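Local coordinates for protein intracellular serine protease (Bacillus licheniformis, PDB 4ZOQ) that is the N-terminal prodomain of a subtilisin-like protease, which probably cleaves peptide bonds as a serine endopeptidase acting on lanthipeptides, at residues Lys39-Leu44 and Ala55-Glu60. Numbering follows the deposited sequence.
Sequences KDKSKL and ADVIEE
The backbones of Lys41 and Glu59 come within 6.8 Å, CA to CA, and those of Leu44 and Ala55 within 7.9 Å, as the first turn of helix 41-49 lies over strand 54-58. Leu44 and Val57 make the buried end of the contact. Their methyls meet tip to tip, with Leu44 CD2 3.6 Å from Val57 CG2. The other methyl of Val57 takes the stem of Lys41, whose CG sits 4.1 Å from Val57 CG1, the two side chains crossing at a slant.

Lys41 then runs on across Glu59 at about a right angle. Its CD rests 3.9 Å from Glu59 CG. With CG anti to the backbone N (chi1 166°), the lysine chain stays stretched as far as CE, then bends at chi4 (-94°). This leaves Lys41 NZ 4.5 Å from Glu59 OE1, too long for a salt bridge. Cutting Lys41 back to an alanine is likely to open a gap beside Val57 CG1 and leave Glu59 without its aliphatic neighbour and the nearby positive charge.

Leu44 also packs on Ala64 of strand 63-67 and on Phe76 and Leu80 of helix 70-80, so it belongs to the core between helices and antiparallel sheet. Asp56 and Ile58 direct their CB atoms away from the helix. Asp56 forms a salt bridge with Lys121 of the protease chain, and Ile58 packs on Tyr117 of that chain. Apolar packing thus holds the helix to one face of the prodomain sheet, while the opposite face meets the protease. Lys41 and Glu59 add aliphatic contact at the exposed edge, where their opposite charges probably attract weakly.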
# COMPACT_ATOMS: atom_id res chain seq x y z
N LYS A 39 -14.91 20.94 -12.34
CA LYS A 39 -16.00 21.13 -13.30
C LYS A 39 -15.49 21.58 -14.67
O LYS A 39 -16.23 21.48 -15.65
CB LYS A 39 -17.06 22.11 -12.77
CG LYS A 39 -17.89 21.53 -11.64
CD LYS A 39 -18.36 20.13 -12.04
CE LYS A 39 -19.62 19.68 -11.33
NZ LYS A 39 -20.43 18.77 -12.22
N ASP A 40 -14.25 22.06 -14.74
CA ASP A 40 -13.71 22.50 -16.03
C ASP A 40 -13.04 21.37 -16.83
O ASP A 40 -12.29 21.64 -17.77
CB ASP A 40 -12.72 23.66 -15.85
CG ASP A 40 -13.35 24.86 -15.16
OD1 ASP A 40 -14.59 25.00 -15.22
OD2 ASP A 40 -12.60 25.69 -14.60
N LYS A 41 -13.37 20.12 -16.52
CA LYS A 41 -12.82 18.99 -17.24
C LYS A 41 -13.27 19.04 -18.71
O LYS A 41 -12.49 18.78 -19.63
CB LYS A 41 -13.25 17.69 -16.58
CG LYS A 41 -13.03 16.43 -17.41
CD LYS A 41 -13.99 15.34 -16.96
CE LYS A 41 -13.80 14.03 -17.71
NZ LYS A 41 -14.69 13.88 -18.90
N SER A 42 -14.55 19.35 -18.90
CA SER A 42 -15.15 19.50 -20.23
C SER A 42 -14.47 20.56 -21.10
O SER A 42 -14.35 20.36 -22.29
CB SER A 42 -16.64 19.84 -20.08
OG SER A 42 -16.82 20.99 -19.27
N LYS A 43 -13.97 21.64 -20.51
CA LYS A 43 -13.47 22.73 -21.32
C LYS A 43 -12.03 22.38 -21.63
O LYS A 43 -11.42 22.90 -22.57
CB LYS A 43 -13.52 24.06 -20.54
CG LYS A 43 -14.91 24.51 -20.16
CD LYS A 43 -14.94 25.90 -19.53
CE LYS A 43 -16.39 26.36 -19.36
NZ LYS A 43 -16.53 27.71 -18.74
N LEU A 44 -11.52 21.41 -20.87
CA LEU A 44 -10.18 20.89 -21.05
C LEU A 44 -10.11 19.92 -22.20
O LEU A 44 -9.19 19.96 -23.01
CB LEU A 44 -9.73 20.20 -19.77
CG LEU A 44 -8.47 19.33 -19.79
CD1 LEU A 44 -7.23 20.12 -20.09
CD2 LEU A 44 -8.33 18.60 -18.48
N ALA A 55 -5.61 14.15 -23.82
CA ALA A 55 -5.72 14.48 -22.42
C ALA A 55 -6.53 13.43 -21.68
O ALA A 55 -7.73 13.22 -21.94
CB ALA A 55 -6.36 15.84 -22.27
N ASP A 56 -5.86 12.79 -20.73
CA ASP A 56 -6.47 11.75 -19.92
C ASP A 56 -6.70 12.33 -18.56
O ASP A 56 -5.76 12.63 -17.84
CB ASP A 56 -5.56 10.53 -19.84
CG ASP A 56 -6.21 9.35 -19.15
OD1 ASP A 56 -7.30 9.53 -18.55
OD2 ASP A 56 -5.61 8.25 -19.16
N VAL A 57 -7.96 12.50 -18.19
CA VAL A 57 -8.30 13.21 -16.97
C VAL A 57 -8.86 12.25 -15.96
O VAL A 57 -9.67 11.38 -16.30
CB VAL A 57 -9.32 14.31 -17.20
CG1 VAL A 57 -9.39 15.22 -15.98
CG2 VAL A 57 -8.95 15.10 -18.42
N ILE A 58 -8.37 12.38 -14.73
CA ILE A 58 -8.97 11.77 -13.56
C ILE A 58 -10.00 12.74 -13.02
O ILE A 58 -9.66 13.68 -12.30
CB ILE A 58 -7.91 11.40 -12.46
CG1 ILE A 58 -6.80 10.54 -13.05
CG2 ILE A 58 -8.55 10.64 -11.29
CD1 ILE A 58 -5.58 10.42 -12.16
N GLU A 59 -11.25 12.53 -13.40
CA GLU A 59 -12.31 13.53 -13.22
C GLU A 59 -12.50 14.05 -11.80
O GLU A 59 -12.68 15.24 -11.58
CB GLU A 59 -13.64 12.94 -13.68
CG GLU A 59 -14.83 13.87 -13.47
CD GLU A 59 -16.10 13.31 -14.08
OE1 GLU A 59 -16.00 12.32 -14.85
OE2 GLU A 59 -17.20 13.81 -13.76
N GLU A 60 -12.46 13.14 -10.83
CA GLU A 60 -12.79 13.51 -9.47
C GLU A 60 -11.77 14.44 -8.84
O GLU A 60 -12.07 15.16 -7.90
CB GLU A 60 -12.96 12.26 -8.61
CG GLU A 60 -14.18 11.42 -8.99
CD GLU A 60 -13.90 10.47 -10.14
OE1 GLU A 60 -12.88 10.65 -10.83
OE2 GLU A 60 -14.70 9.54 -10.35